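Local coordinates for subclass B3 metallo-beta-lactamase (Sphingobium indicum, PDB 7LUU), which probably inactivates beta-lactam antibiotics by hydrolysing the lactam ring at a site that holds two zinc ions, at residues A[63-68]-A[211-216]; A[216-221]-A[260-265]. One frame throughout, in Å; residues are numbered along the deposited sequence. Where two conformers were deposited one is given.

Overall arrangement
Contact 1 joins the two beta-sheets of the sandwich and contact 2 pairs two strands within one of them; their centres lie about 10 Å apart. Contact 1 brings the turn after strand 62-65, at the rim of one sheet, against the hairpin end of the other; contact 2 pairs neighbouring strands within that second sheet. They are joined along the hairpin by the Cys212 SG–Cys217 SG disulfide (2.1 Å), and Ala211 CB packs 3.6 Å from Ile220 CD1. Contact 1 lies away from the zinc site. Contact 2 runs closer: the Ile264 side chain is about 13 Å from a zinc ion and about 9 Å from the side chain of the zinc ligand His267.

Contact 1: residues A[63-68]-A[211-216]; sequences RVFGNS and ACEGKR
The Phe65 ring carries the Glu213 carboxylate on one face, the two planes 11° apart and Glu213 CD 3.5 Å above the ring, displaced toward its rim. Glu213 CG lies more centrally over the same face, 3.9 Å from the ring centroid, as a CH-pi contact. At the ring edge are backbone carbonyls: Ala211 O is 3.3 Å from Phe65 CE2, and Arg216 O lies near the ring plane. Lys218 makes a cation-pi contact on the opposite face, while the Arg216 guanidinium presents one of its faces to Phe65 CZ. With CG anti to the backbone N (chi1 -173°), Phe65 extends across to the hairpin.

In the alpha-beta/beta-alpha sandwich of metallo-beta-lactamases, edge strand 62-65 and the turn after it meet the end of inner strand 205-213 of the other sheet, strands 63-65 and 211-213 crossing almost perpendicularly. A classic beta bulge, with Val64 and Phe65 both facing Ser68, accompanies the type II' turn from Phe65 to Ser68. Gly66, at positive phi in that turn, sends its N to Glu213 OE2 in a nearly straight bond of 2.7 Å that uses the anti lone pair. Its carbonyl is gripped too: Arg63 NH1 donates to Gly66 O (2.7 Å), which lies in the guanidinium plane. Beneath the turn, Ala211 CB packs 3.5 Å from Phe65 O and 3.7 Å from Ser68 OG; that hydroxyl is hydrogen-bonded to Trp209 NE1.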
# COMPACT_ATOMS: atom_id res chain seq x y z
N ARG A 63 14.36 9.46 -6.66
CA ARG A 63 13.89 10.40 -5.62
C ARG A 63 12.58 11.01 -6.09
O ARG A 63 12.44 11.38 -7.27
CB ARG A 63 14.92 11.52 -5.38
CG ARG A 63 14.46 12.55 -4.32
CD ARG A 63 15.33 13.87 -4.44
NE ARG A 63 16.73 13.52 -4.48
CZ ARG A 63 17.43 13.12 -3.44
NH1 ARG A 63 16.86 13.04 -2.25
NH2 ARG A 63 18.72 12.81 -3.57
N VAL A 64 11.59 11.05 -5.20
CA VAL A 64 10.33 11.72 -5.46
C VAL A 64 10.49 13.19 -5.16
O VAL A 64 10.32 14.05 -6.02
CB VAL A 64 9.21 11.11 -4.59
CG1 VAL A 64 7.85 11.80 -4.79
CG2 VAL A 64 8.96 9.62 -5.01
N PHE A 65 10.82 13.49 -3.91
CA PHE A 65 11.03 14.86 -3.49
C PHE A 65 11.73 14.76 -2.14
O PHE A 65 11.40 13.89 -1.33
CB PHE A 65 9.71 15.62 -3.36
CG PHE A 65 9.89 17.07 -3.10
CD1 PHE A 65 10.23 17.92 -4.15
CD2 PHE A 65 9.70 17.60 -1.82
CE1 PHE A 65 10.39 19.29 -3.94
CE2 PHE A 65 9.86 19.02 -1.61
CZ PHE A 65 10.24 19.82 -2.64
N GLY A 66 12.71 15.60 -1.93
CA GLY A 66 13.23 15.60 -0.56
C GLY A 66 13.89 14.29 -0.23
O GLY A 66 14.59 13.71 -1.05
N ASN A 67 13.50 13.80 0.94
CA ASN A 67 13.98 12.59 1.56
C ASN A 67 13.24 11.34 1.11
O ASN A 67 13.47 10.28 1.67
CB ASN A 67 13.85 12.74 3.10
CG ASN A 67 12.35 12.82 3.67
OD1 ASN A 67 11.34 12.94 2.97
ND2 ASN A 67 12.28 12.84 5.00
N SER A 68 12.37 11.44 0.11
CA SER A 68 11.42 10.37 -0.18
C SER A 68 11.71 9.84 -1.57
O SER A 68 11.92 10.63 -2.52
CB SER A 68 9.97 10.97 -0.11
OG SER A 68 9.70 11.31 1.28
N ALA A 211 7.57 15.98 2.73
CA ALA A 211 8.95 15.87 2.28
C ALA A 211 9.41 17.26 1.92
O ALA A 211 8.65 18.03 1.32
CB ALA A 211 9.07 14.91 1.07
N CYS A 212 10.63 17.61 2.36
CA CYS A 212 11.08 18.98 2.20
C CYS A 212 12.40 19.04 1.47
O CYS A 212 13.23 18.15 1.61
CB CYS A 212 11.24 19.69 3.57
SG CYS A 212 9.67 19.64 4.52
N GLU A 213 12.59 20.13 0.71
CA GLU A 213 13.87 20.48 0.10
C GLU A 213 14.11 21.92 0.49
O GLU A 213 13.39 22.80 0.01
CB GLU A 213 13.85 20.32 -1.42
CG GLU A 213 13.79 18.81 -1.83
CD GLU A 213 13.75 18.54 -3.32
OE1 GLU A 213 13.92 19.53 -4.11
OE2 GLU A 213 13.56 17.36 -3.75
N GLY A 214 15.10 22.14 1.36
CA GLY A 214 15.34 23.46 1.91
C GLY A 214 14.10 23.91 2.64
O GLY A 214 13.57 23.22 3.53
N LYS A 215 13.55 25.04 2.19
CA LYS A 215 12.37 25.59 2.84
C LYS A 215 11.08 25.19 2.15
O LYS A 215 10.01 25.65 2.56
CB LYS A 215 12.48 27.11 2.93
CG LYS A 215 13.70 27.59 3.70
CD LYS A 215 13.96 29.06 3.40
CE LYS A 215 15.06 29.65 4.26
NZ LYS A 215 15.16 31.13 4.07
N ARG A 216 11.11 24.35 1.12
CA ARG A 216 9.88 24.02 0.40
C ARG A 216 9.48 22.60 0.78
O ARG A 216 10.34 21.73 0.78
CB ARG A 216 10.07 24.11 -1.11
CG ARG A 216 10.56 25.50 -1.54
CD ARG A 216 10.17 25.79 -3.00
NE ARG A 216 10.63 24.73 -3.90
CZ ARG A 216 9.85 23.85 -4.53
NH1 ARG A 216 8.52 23.90 -4.38
NH2 ARG A 216 10.40 22.95 -5.33

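Contact 2: residues A[216-221]-A[260-265]; sequences RCKAIV and CDILIS
Strands 216-221 and 262-265 run side by side in the same direction, their axes 4.8 Å apart and inclined by 16°, with Ile220 opposite Ile262 and Val221 opposite Leu263. They are the two strands of a beta-alpha-beta unit whose connection includes helix 242-257, and the ladder shows the alternation expected of parallel pairing: Val221 N donates to Ile262 O, then Val221 O accepts from Ile264 N, each bond 2.8 Å long. At the entry to the second strand the pattern doubles, because Ala219 O receives both Asp261 N and Ile262 N, the former in a noticeably bent bond.

Asp261 extends the pairing backward with its side chain. A chi1 of -69° turns the carboxylate back past its own backbone N, which brings OD2 to Ala219 N at 2.9 Å in an almost straight bond through the anti lone pair. The carboxylate thus takes the acceptor role that a strand carbonyl would otherwise fill, and OD2 also rests against Ala219 CB.

On the face toward strand 62-65, Ile220 and Ile262 lie side by side and point the same way, with Ile220 CG1 4.0 Å from Ile262 CB. Ile264 continues the row, its CD1 meeting Ile220 CG2. Lys218 lays its aliphatic chain across Ile262 at about a right angle, bringing CD to 3.6 Å from Ile262 CD1, before the chain bends toward its amine.

Val221 and Leu263 occupy the other face, beneath helix 282-300, to which the Cys260–Cys283 disulfide ties the strand entrance. Beside that bridge, Val221 CG2 packs 4.0 Å from Cys260 CB.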
# COMPACT_ATOMS: atom_id res chain seq x y z
N ARG A 216 11.11 24.35 1.12
CA ARG A 216 9.88 24.02 0.40
C ARG A 216 9.48 22.60 0.78
O ARG A 216 10.34 21.73 0.78
CB ARG A 216 10.07 24.11 -1.11
CG ARG A 216 10.56 25.50 -1.54
CD ARG A 216 10.17 25.79 -3.00
NE ARG A 216 10.63 24.73 -3.90
CZ ARG A 216 9.85 23.85 -4.53
NH1 ARG A 216 8.52 23.90 -4.38
NH2 ARG A 216 10.40 22.95 -5.33
N CYS A 217 8.22 22.43 1.19
CA CYS A 217 7.75 21.12 1.57
C CYS A 217 6.57 20.74 0.69
O CYS A 217 5.81 21.60 0.24
CB CYS A 217 7.27 21.01 3.00
SG CYS A 217 8.63 21.45 4.22
N LYS A 218 6.45 19.45 0.44
CA LYS A 218 5.32 18.92 -0.32
C LYS A 218 4.66 17.83 0.49
O LYS A 218 5.35 17.00 1.10
CB LYS A 218 5.71 18.30 -1.65
CG LYS A 218 6.19 19.35 -2.66
CD LYS A 218 6.42 18.62 -4.03
CE LYS A 218 7.09 19.49 -5.07
NZ LYS A 218 6.04 20.46 -5.50
N ALA A 219 3.35 17.82 0.48
CA ALA A 219 2.56 16.80 1.14
C ALA A 219 2.42 15.58 0.24
O ALA A 219 1.82 15.67 -0.85
CB ALA A 219 1.18 17.36 1.44
N ILE A 220 3.01 14.44 0.65
CA ILE A 220 2.97 13.23 -0.17
C ILE A 220 1.90 12.30 0.42
O ILE A 220 1.79 12.12 1.65
CB ILE A 220 4.34 12.52 -0.17
CG1 ILE A 220 5.41 13.50 -0.74
CG2 ILE A 220 4.28 11.28 -1.00
CD1 ILE A 220 6.83 12.78 -0.80
N VAL A 221 1.15 11.64 -0.47
CA VAL A 221 0.18 10.64 -0.06
C VAL A 221 0.54 9.34 -0.76
O VAL A 221 0.59 9.32 -1.99
CB VAL A 221 -1.23 11.06 -0.49
CG1 VAL A 221 -2.27 9.95 -0.16
CG2 VAL A 221 -1.59 12.34 0.30
N CYS A 260 -2.42 17.05 -0.60
CA CYS A 260 -1.97 16.02 -1.52
C CYS A 260 -1.30 16.72 -2.69
O CYS A 260 -1.89 16.97 -3.76
CB CYS A 260 -3.20 15.24 -1.96
SG CYS A 260 -2.87 14.03 -3.30
N ASP A 261 -0.04 17.09 -2.47
CA ASP A 261 0.76 17.65 -3.54
C ASP A 261 1.32 16.56 -4.44
O ASP A 261 1.64 16.81 -5.62
CB ASP A 261 1.92 18.40 -2.94
CG ASP A 261 1.50 19.66 -2.22
OD1 ASP A 261 0.69 20.45 -2.80
OD2 ASP A 261 1.90 19.79 -1.02
N ILE A 262 1.54 15.36 -3.88
CA ILE A 262 2.08 14.26 -4.63
C ILE A 262 1.26 13.04 -4.26
O ILE A 262 1.05 12.80 -3.06
CB ILE A 262 3.56 14.04 -4.30
CG1 ILE A 262 4.38 15.17 -4.90
CG2 ILE A 262 4.07 12.63 -4.88
CD1 ILE A 262 5.88 15.07 -4.46
N LEU A 263 0.81 12.27 -5.27
CA LEU A 263 0.04 11.04 -5.04
C LEU A 263 0.84 9.87 -5.59
O LEU A 263 1.18 9.84 -6.79
CB LEU A 263 -1.32 11.14 -5.78
CG LEU A 263 -2.07 9.79 -5.84
CD1 LEU A 263 -2.45 9.29 -4.42
CD2 LEU A 263 -3.28 9.92 -6.73
N ILE A 264 1.16 8.92 -4.72
CA ILE A 264 1.75 7.63 -5.14
C ILE A 264 0.66 6.60 -4.93
O ILE A 264 0.20 6.44 -3.80
CB ILE A 264 2.97 7.26 -4.29
CG1 ILE A 264 4.09 8.29 -4.45
CG2 ILE A 264 3.48 5.83 -4.71
CD1 ILE A 264 5.12 8.23 -3.30
N SER A 265 0.23 5.91 -6.00
CA SER A 265 -0.84 4.88 -5.88
C SER A 265 -0.18 3.50 -5.74
O SER A 265 0.74 3.18 -6.48
CB SER A 265 -1.67 4.94 -7.19
OG SER A 265 -2.53 3.82 -7.26